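Side-chain contacts in putative uncharacterized protein (Mycobacterium tuberculosis, PDB 3I7T), which is of unknown function but forms a homotrimer and belongs to the YjgF/YER057c/UK114 (RidA) family, some of whose members are enamine and imine deaminases: residues Ser11-Glu14 with Gly18-Arg21; Thr35-Asp40 with Leu49-Ile54; Thr5-Gly10 with Leu56-Ala61; Ala43-Ala48 with Gly83-Gln88. One frame throughout, in Å; residues are numbered along the deposited sequence.

Contact 1: Ser11-Glu14 with Gly18-Arg21; sequences SEFE and GYSR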
loop_
_atom_site.group_PDB
_atom_site.type_symbol
_atom_site.label_atom_id
_atom_site.label_comp_id
_atom_site.label_asym_id
_atom_site.label_seq_id
_atom_site.Cartn_x
_atom_site.Cartn_y
_atom_site.Cartn_z
ATOM N N SER A 11 -11.805 1.002 19.702
ATOM C CA SER A 11 -12.558 -0.128 19.183
ATOM C C SER A 11 -11.950 -1.459 19.635
ATOM O O SER A 11 -10.757 -1.536 19.946
ATOM C CB SER A 11 -12.592 -0.089 17.664
ATOM O OG SER A 11 -11.335 -0.485 17.168
ATOM N N GLU A 12 -12.782 -2.502 19.664
ATOM C CA GLU A 12 -12.328 -3.854 20.003
ATOM C C GLU A 12 -11.329 -4.383 18.979
ATOM O O GLU A 12 -10.390 -5.106 19.315
ATOM C CB GLU A 12 -13.511 -4.819 20.029
ATOM C CG GLU A 12 -13.349 -5.921 21.033
ATOM C CD GLU A 12 -13.383 -5.358 22.430
ATOM O OE1 GLU A 12 -14.156 -4.395 22.644
ATOM O OE2 GLU A 12 -12.632 -5.853 23.297
ATOM N N PHE A 13 -11.571 -4.041 17.720
ATOM C CA PHE A 13 -10.744 -4.485 16.615
ATOM C C PHE A 13 -9.291 -4.023 16.784
ATOM O O PHE A 13 -8.352 -4.782 16.545
ATOM C CB PHE A 13 -11.351 -3.985 15.299
ATOM C CG PHE A 13 -10.755 -4.612 14.068
ATOM C CD1 PHE A 13 -10.101 -3.828 13.126
ATOM C CD2 PHE A 13 -10.861 -5.983 13.843
ATOM C CE1 PHE A 13 -9.548 -4.396 11.981
ATOM C CE2 PHE A 13 -10.307 -6.558 12.694
ATOM C CZ PHE A 13 -9.648 -5.763 11.765
ATOM N N GLU A 14 -9.100 -2.787 17.226
ATOM C CA GLU A 14 -7.753 -2.308 17.483
ATOM C C GLU A 14 -7.156 -3.126 18.608
ATOM O O GLU A 14 -5.957 -3.440 18.617
ATOM C CB GLU A 14 -7.774 -0.820 17.810
ATOM C CG GLU A 14 -7.873 0.023 16.551
ATOM C CD GLU A 14 -8.329 1.428 16.839
ATOM O OE1 GLU A 14 -7.752 2.068 17.737
ATOM O OE2 GLU A 14 -9.272 1.881 16.159
ATOM N N GLY A 18 -4.124 -5.271 17.565
ATOM C CA GLY A 18 -2.970 -4.514 18.063
ATOM C C GLY A 18 -2.458 -3.531 17.023
ATOM O O GLY A 18 -1.374 -3.726 16.452
ATOM N N TYR A 19 -3.250 -2.496 16.753
ATOM C CA TYR A 19 -2.902 -1.482 15.747
ATOM C C TYR A 19 -3.531 -0.133 16.142
ATOM O O TYR A 19 -4.449 -0.089 16.967
ATOM C CB TYR A 19 -3.351 -1.914 14.337
ATOM C CG TYR A 19 -4.832 -1.686 14.015
ATOM C CD1 TYR A 19 -5.256 -0.500 13.414
ATOM C CD2 TYR A 19 -5.796 -2.666 14.294
ATOM C CE1 TYR A 19 -6.603 -0.277 13.115
ATOM C CE2 TYR A 19 -7.142 -2.462 13.994
ATOM C CZ TYR A 19 -7.544 -1.261 13.404
ATOM O OH TYR A 19 -8.885 -1.040 13.099
ATOM N N SER A 20 -3.029 0.954 15.555
ATOM C CA SER A 20 -3.526 2.296 15.825
ATOM C C SER A 20 -4.292 2.838 14.634
ATOM O O SER A 20 -4.063 2.438 13.499
ATOM C CB SER A 20 -2.366 3.250 16.120
ATOM O OG SER A 20 -1.691 2.904 17.305
ATOM N N ARG A 21 -5.201 3.767 14.892
ATOM C CA ARG A 21 -5.902 4.447 13.817
ATOM C C ARG A 21 -4.911 5.309 13.018
ATOM O O ARG A 21 -4.948 5.328 11.786
ATOM C CB ARG A 21 -7.031 5.310 14.394
ATOM C CG ARG A 21 -8.260 4.523 14.839
ATOM C CD ARG A 21 -9.067 4.071 13.631
ATOM N NE ARG A 21 -9.271 5.181 12.713
ATOM C CZ ARG A 21 -9.287 5.072 11.387
ATOM N NH1 ARG A 21 -9.116 3.888 10.812
ATOM N NH2 ARG A 21 -9.472 6.156 10.636
HETATM O O HOH W 1 -5.426 1.559 18.841
#
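Glu14 meets Gly18 and Tyr19 through its backbone carbonyl. Gly18 N donates to Glu14 O at 2.8 Å. Tyr19 N reaches the same oxygen in a weak bond. A water adds a bridge, donating to Glu14 OE1 and to Tyr19 O. The other carboxylate oxygen, Glu14 OE2, has its main polar partner in Ser9, while Ser8 bonds weakly to OE1. Ser11 caps the start of the helix: its OG accepts from Glu14 N over 3.2 Å.

The stem of Glu14 lies on the Tyr19 ring. CG of Glu14 sits over one face in a CH-pi contact, 3.6 Å from the Tyr19 ring centroid. Tyr19 carries its ring between its own backbone N and carbonyl carbon (chi1 80°), which brings the ring against Glu14 CG and the edge of Phe13. Its hydroxyl meets the Phe13 ring edge in plane, with Tyr19 OH 3.0 Å from Phe13 CD1. The two rings are set obliquely, planes at 75°. Arg21 CG lies 3.1 Å from Glu14 OE2, but its guanidinium turns away to Thr34.

Phe13 also meets Trp79 of the second subunit, and Ser20 bonds to Arg94 there. This is a short N-capped helix, 12-17, ending at a glycine of positive phi and lying at the subunit interface of the trimer.

Contact 2: Thr35-Asp40 with Leu49-Ile54; sequences TGSGDD and LRRIEI
Arg51 of helix 41-58 reaches back to Thr35 and Ser37, in the loop that leads from strand 28-35 into that helix. This is the first half of a beta-alpha-beta unit: strand 66-73 follows the helix and runs parallel to strand 28-35, with strand 112-119 between them. On the helix side, Arg51 alone makes the contact.

The Arg51 chain is extended from CG to NE (chi2 162°, chi3 -170°), which carries it from the helix to the loop. Its CD packs against the end of the strand, 3.4 Å from Thr35 O. Gly36 lies alongside, with its CA 4.3 Å from Arg51 NE. Beyond it, Arg51 NH2 comes within 3.0 Å of Ser37 OG. The guanidinium meets these loop atoms obliquely. Its firm polar partner lies elsewhere: Arg51 NE forms a salt bridge with OD2 of Asp47, one turn earlier in the same helix. That carboxylate oxygen also accepts from Ser37 N. Asp47 thus holds both sides of the contact and would help to fix the guanidinium.

Arg21, from the loop before strand 22-25, packs against the backbone side of Arg51, well away from its guanidinium. On the inner side of the helix, Ile52 rests on Val31 and Thr34 of strand 28-35 and on Ile114 of strand 112-119. Leu49 turns to Val85 and Phe90 of helix 79-90.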
loop_
_atom_site.group_PDB
_atom_site.type_symbol
_atom_site.label_atom_id
_atom_site.label_comp_id
_atom_site.label_asym_id
_atom_site.label_seq_id
_atom_site.Cartn_x
_atom_site.Cartn_y
_atom_site.Cartn_z
ATOM N N THR A 35 -12.846 1.911 7.212
ATOM C CA THR A 35 -14.137 1.689 6.580
ATOM C C THR A 35 -15.168 2.658 7.142
ATOM O O THR A 35 -14.898 3.426 8.085
ATOM C CB THR A 35 -14.626 0.251 6.779
ATOM O OG1 THR A 35 -14.743 -0.005 8.182
ATOM C CG2 THR A 35 -13.658 -0.745 6.160
ATOM N N GLY A 36 -16.361 2.632 6.567
ATOM C CA GLY A 36 -17.376 3.598 6.948
ATOM C C GLY A 36 -18.719 2.980 7.238
ATOM O O GLY A 36 -19.057 1.931 6.703
ATOM N N SER A 37 -19.477 3.640 8.108
ATOM C CA SER A 37 -20.871 3.298 8.324
ATOM C C SER A 37 -21.700 3.842 7.159
ATOM O O SER A 37 -21.226 4.658 6.367
ATOM C CB SER A 37 -21.372 3.874 9.656
ATOM O OG SER A 37 -20.469 3.586 10.714
ATOM N N GLY A 38 -22.935 3.388 7.047
ATOM C CA GLY A 38 -23.766 3.793 5.923
ATOM C C GLY A 38 -24.199 2.597 5.103
ATOM O O GLY A 38 -23.529 1.564 5.091
ATOM N N ASP A 39 -25.323 2.747 4.415
ATOM C CA ASP A 39 -25.951 1.632 3.718
ATOM C C ASP A 39 -25.350 1.381 2.344
ATOM O O ASP A 39 -25.353 0.247 1.868
ATOM C CB ASP A 39 -27.464 1.853 3.594
ATOM N N ASP A 40 -24.842 2.424 1.692
ATOM C CA ASP A 40 -24.387 2.270 0.311
ATOM C C ASP A 40 -23.006 2.874 0.088
ATOM O O ASP A 40 -22.493 3.599 0.941
ATOM C CB ASP A 40 -25.394 2.868 -0.670
ATOM C CG ASP A 40 -25.228 2.326 -2.093
ATOM O OD1 ASP A 40 -25.986 2.788 -2.979
ATOM O OD2 ASP A 40 -24.354 1.441 -2.337
ATOM N N LEU A 49 -13.955 8.748 5.011
ATOM C CA LEU A 49 -13.114 9.939 4.889
ATOM C C LEU A 49 -13.264 10.840 6.095
ATOM O O LEU A 49 -12.308 11.503 6.489
ATOM C CB LEU A 49 -13.429 10.711 3.609
ATOM C CG LEU A 49 -13.005 10.023 2.306
ATOM C CD1 LEU A 49 -13.467 10.787 1.046
ATOM C CD2 LEU A 49 -11.507 9.808 2.294
ATOM N N ARG A 50 -14.460 10.866 6.687
ATOM C CA ARG A 50 -14.661 11.616 7.921
ATOM C C ARG A 50 -13.785 11.048 9.043
ATOM O O ARG A 50 -13.190 11.802 9.802
ATOM C CB ARG A 50 -16.126 11.619 8.358
ATOM C CG ARG A 50 -16.412 12.673 9.437
ATOM C CD ARG A 50 -17.523 12.245 10.371
ATOM N N ARG A 51 -13.719 9.726 9.151
ATOM C CA ARG A 51 -12.910 9.081 10.172
ATOM C C ARG A 51 -11.409 9.291 9.938
ATOM O O ARG A 51 -10.638 9.480 10.881
ATOM C CB ARG A 51 -13.246 7.592 10.254
ATOM C CG ARG A 51 -14.673 7.315 10.710
ATOM C CD ARG A 51 -15.114 5.880 10.369
ATOM N NE ARG A 51 -16.558 5.758 10.608
ATOM C CZ ARG A 51 -17.099 5.526 11.804
ATOM N NH1 ARG A 51 -16.320 5.340 12.863
ATOM N NH2 ARG A 51 -18.412 5.453 11.938
ATOM N N ILE A 52 -10.991 9.247 8.682
ATOM C CA ILE A 52 -9.610 9.617 8.357
ATOM C C ILE A 52 -9.263 11.028 8.842
ATOM O O ILE A 52 -8.221 11.233 9.467
ATOM C CB ILE A 52 -9.350 9.451 6.864
ATOM C CG1 ILE A 52 -9.355 7.956 6.556
ATOM C CG2 ILE A 52 -8.009 10.094 6.456
ATOM C CD1 ILE A 52 -9.358 7.604 5.102
ATOM N N GLU A 53 -10.140 11.992 8.558
ATOM C CA GLU A 53 -9.965 13.357 9.042
ATOM C C GLU A 53 -9.859 13.409 10.568
ATOM O O GLU A 53 -8.972 14.063 11.103
ATOM C CB GLU A 53 -11.121 14.245 8.571
ATOM C CG GLU A 53 -10.889 15.724 8.861
ATOM C CD GLU A 53 -11.874 16.657 8.145
ATOM O OE1 GLU A 53 -13.082 16.351 8.095
ATOM O OE2 GLU A 53 -11.439 17.724 7.665
ATOM N N ILE A 54 -10.759 12.714 11.260
ATOM C CA ILE A 54 -10.759 12.700 12.719
ATOM C C ILE A 54 -9.432 12.149 13.247
ATOM O O ILE A 54 -8.832 12.706 14.188
ATOM C CB ILE A 54 -11.929 11.854 13.269
ATOM C CG1 ILE A 54 -13.273 12.499 12.917
ATOM C CG2 ILE A 54 -11.804 11.665 14.788
ATOM C CD1 ILE A 54 -14.473 11.634 13.330
#

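Contact 3: Thr5-Gly10 with Leu56-Ala61; sequences TMVSSG and LGQAGA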
loop_
_atom_site.group_PDB
_atom_site.type_symbol
_atom_site.label_atom_id
_atom_site.label_comp_id
_atom_site.label_asym_id
_atom_site.label_seq_id
_atom_site.Cartn_x
_atom_site.Cartn_y
_atom_site.Cartn_z
ATOM N N THR A 5 3.676 9.542 18.288
ATOM C CA THR A 5 2.347 9.681 18.855
ATOM C C THR A 5 1.370 8.810 18.082
ATOM O O THR A 5 1.507 8.625 16.870
ATOM C CB THR A 5 1.855 11.162 18.867
ATOM O OG1 THR A 5 2.167 11.783 17.622
ATOM C CG2 THR A 5 2.532 11.951 19.954
ATOM N N MET A 6 0.381 8.281 18.793
ATOM C CA MET A 6 -0.565 7.348 18.214
ATOM C C MET A 6 -1.990 7.683 18.594
ATOM O O MET A 6 -2.265 8.187 19.694
ATOM C CB MET A 6 -0.228 5.934 18.663
ATOM C CG MET A 6 1.214 5.584 18.409
ATOM S SD MET A 6 1.647 3.883 18.804
ATOM C CE MET A 6 1.108 3.737 20.506
ATOM N N VAL A 7 -2.896 7.396 17.674
ATOM C CA VAL A 7 -4.294 7.689 17.845
ATOM C C VAL A 7 -5.059 6.371 17.861
ATOM O O VAL A 7 -4.874 5.523 16.988
ATOM C CB VAL A 7 -4.823 8.587 16.695
ATOM C CG1 VAL A 7 -6.352 8.816 16.822
ATOM C CG2 VAL A 7 -4.045 9.920 16.645
ATOM N N SER A 8 -5.914 6.212 18.865
ATOM C CA SER A 8 -6.754 5.032 18.998
ATOM C C SER A 8 -8.217 5.475 19.005
ATOM O O SER A 8 -8.523 6.582 19.434
ATOM C CB SER A 8 -6.448 4.335 20.315
ATOM O OG SER A 8 -7.549 3.530 20.719
ATOM N N SER A 9 -9.122 4.627 18.522
ATOM C CA SER A 9 -10.548 4.962 18.553
ATOM C C SER A 9 -11.247 4.208 19.681
ATOM O O SER A 9 -12.435 4.417 19.942
ATOM C CB SER A 9 -11.211 4.636 17.219
ATOM O OG SER A 9 -11.108 3.250 16.950
ATOM N N GLY A 10 -10.510 3.328 20.353
ATOM C CA GLY A 10 -11.072 2.547 21.450
ATOM C C GLY A 10 -11.834 1.303 20.997
ATOM O O GLY A 10 -12.442 0.615 21.812
ATOM N N LEU A 56 -6.517 11.935 11.589
ATOM C CA LEU A 56 -5.527 12.942 11.228
ATOM C C LEU A 56 -5.471 14.111 12.208
ATOM O O LEU A 56 -4.386 14.508 12.659
ATOM C CB LEU A 56 -5.801 13.465 9.807
ATOM C CG LEU A 56 -5.473 12.478 8.688
ATOM C CD1 LEU A 56 -5.878 13.025 7.309
ATOM C CD2 LEU A 56 -3.975 12.156 8.735
ATOM N N GLY A 57 -6.636 14.671 12.529
ATOM C CA GLY A 57 -6.713 15.859 13.380
ATOM C C GLY A 57 -6.174 15.561 14.763
ATOM O O GLY A 57 -5.498 16.390 15.383
ATOM N N GLN A 58 -6.449 14.364 15.255
ATOM C CA GLN A 58 -5.865 13.951 16.521
ATOM C C GLN A 58 -4.348 13.715 16.481
ATOM O O GLN A 58 -3.690 13.690 17.524
ATOM C CB GLN A 58 -6.608 12.744 17.068
ATOM C CG GLN A 58 -8.017 13.105 17.520
ATOM C CD GLN A 58 -8.759 11.913 18.049
ATOM O OE1 GLN A 58 -9.476 11.238 17.312
ATOM N NE2 GLN A 58 -8.572 11.624 19.326
ATOM N N ALA A 59 -3.804 13.585 15.278
ATOM C CA ALA A 59 -2.360 13.505 15.060
ATOM C C ALA A 59 -1.777 14.842 14.563
ATOM O O ALA A 59 -0.663 14.883 14.037
ATOM C CB ALA A 59 -2.024 12.366 14.084
ATOM N N GLY A 60 -2.518 15.936 14.731
ATOM C CA GLY A 60 -2.013 17.240 14.314
ATOM C C GLY A 60 -1.907 17.443 12.804
ATOM O O GLY A 60 -1.092 18.239 12.336
ATOM N N ALA A 61 -2.714 16.723 12.035
ATOM C CA ALA A 61 -2.703 16.850 10.578
ATOM C C ALA A 61 -4.104 17.125 10.051
ATOM O O ALA A 61 -5.096 16.910 10.758
ATOM C CB ALA A 61 -2.150 15.584 9.938
#
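Val7 holds CG1 opposite its backbone N (chi1 176°), and CG2 then lies beside that N. Both methyls face Gln58 in this position. Gln58 carries CG beside its own backbone N (chi1 -69°) and continues extended, crossing the valine at about a right angle. The contact packs the edge strand 4-7 against the C-terminal end of helix 41-58, in the alpha+beta (chorismate mutase-like) fold of the family, in which helices 41-58 and 79-90 pack on one face of the sheet.

Val7 CG2 is 3.8 Å from Gln58 CB and equally close to the Gln58 backbone carbon. Val7 CG1 touches the same CB at 3.9 Å and also comes within 4.0 Å of Gln58 OE1. The methyl of Ala59 adds a looser touch, 4.1 Å from Val7 CG2. The contact is apolar. Val7 also has backbone hydrogen bonds with Arg21 and Ala22, which join strand 4-7 to the neighbouring strand 22-25. Ser8 OG accepts from Gly10 N in an ST turn just after the strand.

On the helix side, Ala59 packs on Val29 of strand 28-35, and its carbonyl oxygen accepts from Arg24. The helix ends in a Schellman motif with Gly60 at the C-prime position. Gly60 N bonds to Gly57 O, and Ala61 N folds back to Leu56 O at 2.8 Å. Leu56 O also accepts from Ala59 N, and the two donors reach it from opposite faces of its carbonyl plane.

Contact 4: Ala43-Ala48 with Gly83-Gln88; sequences AQTRDA and GEVHAQ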
loop_
_atom_site.group_PDB
_atom_site.type_symbol
_atom_site.label_atom_id
_atom_site.label_comp_id
_atom_site.label_asym_id
_atom_site.label_seq_id
_atom_site.Cartn_x
_atom_site.Cartn_y
_atom_site.Cartn_z
ATOM N N ALA A 43 -22.256 6.687 0.907
ATOM C CA ALA A 43 -22.290 7.041 2.325
ATOM C C ALA A 43 -21.087 6.477 3.073
ATOM O O ALA A 43 -20.512 7.138 3.939
ATOM C CB ALA A 43 -23.585 6.558 2.954
ATOM N N GLN A 44 -20.716 5.241 2.743
ATOM C CA GLN A 44 -19.572 4.580 3.368
ATOM C C GLN A 44 -18.265 5.280 3.028
ATOM O O GLN A 44 -17.391 5.417 3.883
ATOM C CB GLN A 44 -19.510 3.112 2.952
ATOM C CG GLN A 44 -20.635 2.264 3.562
ATOM C CD GLN A 44 -20.362 0.778 3.420
ATOM O OE1 GLN A 44 -19.278 0.365 2.987
ATOM N NE2 GLN A 44 -21.349 -0.038 3.772
ATOM N N THR A 45 -18.123 5.727 1.782
ATOM C CA THR A 45 -16.932 6.510 1.422
ATOM C C THR A 45 -16.858 7.823 2.206
ATOM O O THR A 45 -15.811 8.176 2.735
ATOM C CB THR A 45 -16.891 6.802 -0.086
ATOM O OG1 THR A 45 -17.074 5.573 -0.790
ATOM C CG2 THR A 45 -15.549 7.380 -0.466
ATOM N N ARG A 46 -17.968 8.546 2.290
ATOM C CA ARG A 46 -17.965 9.804 3.027
ATOM C C ARG A 46 -17.585 9.560 4.480
ATOM O O ARG A 46 -16.781 10.294 5.054
ATOM C CB ARG A 46 -19.322 10.508 2.940
ATOM C CG ARG A 46 -19.620 11.097 1.554
ATOM C CD ARG A 46 -20.844 12.033 1.570
ATOM N NE ARG A 46 -22.005 11.376 2.169
ATOM C CZ ARG A 46 -22.966 10.762 1.483
ATOM N NH1 ARG A 46 -22.931 10.722 0.154
ATOM N NH2 ARG A 46 -23.969 10.190 2.131
ATOM N N ASP A 47 -18.155 8.517 5.066
ATOM C CA ASP A 47 -17.912 8.214 6.475
ATOM C C ASP A 47 -16.481 7.744 6.712
ATOM O O ASP A 47 -15.868 8.064 7.740
ATOM C CB ASP A 47 -18.922 7.176 6.976
ATOM C CG ASP A 47 -19.018 7.144 8.492
ATOM O OD1 ASP A 47 -19.288 8.216 9.093
ATOM O OD2 ASP A 47 -18.812 6.062 9.082
ATOM N N ALA A 48 -15.928 6.994 5.758
ATOM C CA ALA A 48 -14.536 6.558 5.876
ATOM C C ALA A 48 -13.621 7.768 5.847
ATOM O O ALA A 48 -12.639 7.828 6.582
ATOM C CB ALA A 48 -14.164 5.558 4.771
ATOM N N GLY A 83 -15.414 7.886 -6.390
ATOM C CA GLY A 83 -14.647 9.024 -6.889
ATOM C C GLY A 83 -15.254 10.385 -6.592
ATOM O O GLY A 83 -14.542 11.318 -6.233
ATOM N N GLU A 84 -16.566 10.512 -6.756
ATOM C CA GLU A 84 -17.249 11.776 -6.505
ATOM C C GLU A 84 -17.006 12.279 -5.092
ATOM O O GLU A 84 -16.774 13.466 -4.875
ATOM C CB GLU A 84 -18.750 11.631 -6.729
ATOM C CG GLU A 84 -19.156 11.620 -8.181
ATOM C CD GLU A 84 -20.623 11.300 -8.362
ATOM O OE1 GLU A 84 -21.446 11.779 -7.545
ATOM O OE2 GLU A 84 -20.951 10.568 -9.322
ATOM N N VAL A 85 -17.101 11.371 -4.126
ATOM C CA VAL A 85 -16.856 11.708 -2.733
ATOM C C VAL A 85 -15.374 12.052 -2.471
ATOM O O VAL A 85 -15.064 12.976 -1.721
ATOM C CB VAL A 85 -17.322 10.558 -1.800
ATOM C CG1 VAL A 85 -16.974 10.863 -0.361
ATOM C CG2 VAL A 85 -18.813 10.290 -1.962
ATOM N N HIS A 86 -14.461 11.296 -3.084
ATOM C CA HIS A 86 -13.030 11.535 -2.934
ATOM C C HIS A 86 -12.708 12.909 -3.525
ATOM O O HIS A 86 -11.896 13.675 -2.975
ATOM C CB HIS A 86 -12.243 10.419 -3.661
ATOM C CG HIS A 86 -10.759 10.456 -3.432
ATOM N ND1 HIS A 86 -9.909 11.251 -4.177
ATOM C CD2 HIS A 86 -9.973 9.784 -2.556
ATOM C CE1 HIS A 86 -8.665 11.072 -3.765
ATOM N NE2 HIS A 86 -8.678 10.194 -2.773
ATOM N N ALA A 87 -13.385 13.225 -4.630
ATOM C CA ALA A 87 -13.188 14.479 -5.353
ATOM C C ALA A 87 -13.697 15.668 -4.549
ATOM O O ALA A 87 -13.046 16.708 -4.504
ATOM C CB ALA A 87 -13.869 14.430 -6.709
ATOM N N GLN A 88 -14.860 15.513 -3.917
ATOM C CA GLN A 88 -15.396 16.562 -3.059
ATOM C C GLN A 88 -14.457 16.806 -1.869
ATOM O O GLN A 88 -14.307 17.937 -1.413
ATOM C CB GLN A 88 -16.834 16.235 -2.613
ATOM C CG GLN A 88 -17.732 17.472 -2.340
ATOM C CD GLN A 88 -18.388 18.075 -3.602
ATOM O OE1 GLN A 88 -17.828 18.029 -4.703
ATOM N NE2 GLN A 88 -19.577 18.658 -3.431
#
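Val85 points at the surface of helix 41-58 and meets Thr45 and Arg46. These side chains join helix 41-58 to helix 79-90, two helices on the same face of the sheet in the alpha+beta fold of this family. The backbones come near, with the CA atoms of Arg46 and Val85 6.2 Å apart.

The tightest touch is between Val85 CG1 and Arg46 CG, at 3.3 Å. Val85 CG2 meets the same methylene at 3.7 Å, which sets Arg46 CG against both branches of the valine. Val85 CG1 also packs on Thr45 CG2 at 3.8 Å. Here the valine torsion matters: CG1 stands opposite the backbone N (chi1 176°), directed at the neighbouring helix.

The hydroxyl probably helps to set the rotation of Thr45. OG1 lies beside its own backbone N (chi1 -51°) and bonds to Ile41 O, one turn back, while CG2 faces the valine. The inner side of Thr45 rests on Val112 and Ile114 of strand 112-119. Next to the valine, His86 bonds through NE2 to Thr69 and through ND1 to Val17 O of the third subunit, tying helix 79-90 to the trimer interface.

Arg46 bends at chi3, and the charged end folds back along its own helix. One face of the guanidinium lies over Ala43, whose CA is 3.6 Å above the plane, offset toward the rim.

Overall arrangement
From the N terminus, contact 3 opens first, on strand 4-7, and closes at the end of helix 41-58. Contact 1 is nested inside that loop: it closes the short turn round helix 12-17 and touches contact 3 through Glu14, Ser9, Val7 and Arg21. Contact 2, also nested in contact 3, folds the loop after strand 28-35 onto helix 41-58. Contact 4 opens on that helix before contacts 2 and 3 close. It therefore crosses both and ends on helix 79-90. Helix 41-58 serves contacts 2, 3 and 4, linking strand 4-7, the loop after strand 28-35 and helix 79-90. Contacts 1 and 4 lie on opposite sides of the chain's centre.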